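CysE, serine acetyltransferase (Brucella abortus, PDB 4HZD) transfers an acetyl group from acetyl-coenzyme A to L-serine, probably supplying O-acetylserine for cysteine biosynthesis. Local coordinates at residues W87-V90 against L91-I95. Sequence-based numbering, arbitrary orientation.
Sequences WSHV and LRVDI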
loop_
_atom_site.group_PDB
_atom_site.type_symbol
_atom_site.label_atom_id
_atom_site.label_comp_id
_atom_site.label_asym_id
_atom_site.label_seq_id
_atom_site.Cartn_x
_atom_site.Cartn_y
_atom_site.Cartn_z
ATOM N N TRP A 87 -16.871 20.899 -17.998
ATOM C CA TRP A 87 -16.331 20.648 -16.646
ATOM C C TRP A 87 -15.182 21.584 -16.285
ATOM O O TRP A 87 -15.045 21.982 -15.146
ATOM C CB TRP A 87 -16.004 19.171 -16.434
ATOM C CG TRP A 87 -15.562 18.897 -15.032
ATOM C CD1 TRP A 87 -16.277 19.111 -13.862
ATOM C CD2 TRP A 87 -14.260 18.389 -14.612
ATOM N NE1 TRP A 87 -15.539 18.767 -12.776
ATOM C CE2 TRP A 87 -14.308 18.316 -13.153
ATOM C CE3 TRP A 87 -13.101 17.993 -15.276
ATOM C CZ2 TRP A 87 -13.217 17.901 -12.405
ATOM C CZ3 TRP A 87 -12.004 17.557 -14.519
ATOM C CH2 TRP A 87 -12.067 17.499 -13.116
ATOM N N SER A 88 -14.372 21.962 -17.268
ATOM C CA SER A 88 -13.331 22.983 -17.095
ATOM C C SER A 88 -13.832 24.288 -16.497
ATOM O O SER A 88 -13.210 24.833 -15.601
ATOM C CB SER A 88 -12.644 23.277 -18.438
ATOM O OG SER A 88 -11.848 22.184 -18.839
ATOM N N HIS A 89 -14.943 24.812 -17.003
ATOM C CA HIS A 89 -15.550 26.012 -16.414
ATOM C C HIS A 89 -16.256 25.730 -15.079
ATOM O O HIS A 89 -16.127 26.522 -14.120
ATOM C CB HIS A 89 -16.518 26.638 -17.413
ATOM C CG HIS A 89 -17.479 27.631 -16.797
ATOM N ND1 HIS A 89 -17.119 28.881 -16.487
ATOM C CD2 HIS A 89 -18.827 27.507 -16.436
ATOM C CE1 HIS A 89 -18.173 29.536 -15.949
ATOM N NE2 HIS A 89 -19.218 28.694 -15.925
ATOM N N VAL A 90 -16.993 24.607 -15.012
ATOM C CA VAL A 90 -17.733 24.239 -13.795
ATOM C C VAL A 90 -16.767 24.158 -12.603
ATOM O O VAL A 90 -17.035 24.748 -11.544
ATOM C CB VAL A 90 -18.525 22.923 -13.955
ATOM C CG1 VAL A 90 -19.106 22.452 -12.633
ATOM C CG2 VAL A 90 -19.635 23.042 -15.007
ATOM N N LEU A 91 -15.626 23.484 -12.765
ATOM C CA LEU A 91 -14.724 23.283 -11.607
ATOM C C LEU A 91 -14.107 24.626 -11.144
ATOM O O LEU A 91 -13.866 24.838 -9.957
ATOM C CB LEU A 91 -13.640 22.209 -11.904
ATOM C CG LEU A 91 -12.511 22.538 -12.876
ATOM C CD1 LEU A 91 -11.442 23.346 -12.164
ATOM C CD2 LEU A 91 -11.912 21.293 -13.538
ATOM N N ARG A 92 -13.827 25.504 -12.097
ATOM C CA ARG A 92 -13.360 26.870 -11.840
ATOM C C ARG A 92 -14.397 27.749 -11.108
ATOM O O ARG A 92 -14.040 28.520 -10.201
ATOM C CB ARG A 92 -12.891 27.544 -13.154
ATOM C CG ARG A 92 -11.417 27.247 -13.520
ATOM C CD ARG A 92 -11.087 27.639 -14.968
ATOM N NE ARG A 92 -9.752 27.185 -15.408
ATOM C CZ ARG A 92 -9.453 25.955 -15.863
ATOM N NH1 ARG A 92 -10.364 24.985 -15.908
ATOM N NH2 ARG A 92 -8.210 25.680 -16.258
ATOM N N VAL A 93 -15.662 27.648 -11.494
ATOM C CA VAL A 93 -16.719 28.355 -10.745
ATOM C C VAL A 93 -16.887 27.752 -9.326
ATOM O O VAL A 93 -17.100 28.486 -8.352
ATOM C CB VAL A 93 -18.058 28.480 -11.508
ATOM C CG1 VAL A 93 -17.850 29.258 -12.799
ATOM C CG2 VAL A 93 -18.650 27.136 -11.843
ATOM N N ASP A 94 -16.744 26.429 -9.207
ATOM C CA ASP A 94 -16.815 25.775 -7.889
ATOM C C ASP A 94 -15.666 26.220 -6.983
ATOM O O ASP A 94 -15.851 26.430 -5.778
ATOM C CB ASP A 94 -16.837 24.243 -8.018
ATOM C CG ASP A 94 -18.148 23.697 -8.540
ATOM O OD1 ASP A 94 -19.175 24.418 -8.620
ATOM O OD2 ASP A 94 -18.172 22.504 -8.887
ATOM N N ILE A 95 -14.471 26.354 -7.564
ATOM C CA ILE A 95 -13.302 26.871 -6.850
ATOM C C ILE A 95 -13.515 28.340 -6.441
ATOM O O ILE A 95 -13.262 28.729 -5.285
ATOM C CB ILE A 95 -12.014 26.732 -7.709
ATOM C CG1 ILE A 95 -11.569 25.268 -7.825
ATOM C CG2 ILE A 95 -10.875 27.583 -7.138
ATOM C CD1 ILE A 95 -10.385 25.103 -8.780
#
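Trp-87 and Leu-91 meet one turn apart in the first turns of helix 87-101, part of the all-helical N-terminal region that precedes the left-handed beta-helix of this serine acetyltransferase, and they illustrate how i to i+4 spacing sorts side chains by helix face. The pair forms a CH-pi contact: CD2 of Leu-91 sits 3.6 Å from the centroid of the six-membered ring of Trp-87, only 2° off the ring normal. The indole swings to the side of its own carbonyl, CG anti to the backbone N, while Leu-91 holds CG between its backbone N and carbonyl carbon (chi1 72°), and with chi2 at 81° CD2 comes over the ring. Gln-122 of helix 116-132 accepts a hydrogen bond from NE1 of Trp-87, which helps hold the indole in this orientation, and Phe-77 is a second group meeting its ring.

Around the helix, the chain of Arg-92, extended from CG to NE, runs alongside the preceding turn, and its guanidinium turns NH1 towards Ser-88. Salt bridges tie that guanidinium to Asp-17 and Glu-52. The Asp-94 carboxylate pairs with Arg-125 and Gln-122 of helix 116-132 and with N of Leu-164, linking this helix to the start of the beta-helix. On the outer side, CG1 of Val-93 lies over one face of the His-89 imidazole, a tight approach near one corner, 3.2 Å from CE1 of His-89. Beneath these side chains, the amides of Leu-91 and Val-93 bond the carbonyls of Trp-87 and His-89. The carbonyl of Ser-88 receives a side-chain donor: NH1 of Arg-92 lies 2.9 Å from O of Ser-88, which is nearly in the guanidinium plane although NH1 stands above the carbonyl plane.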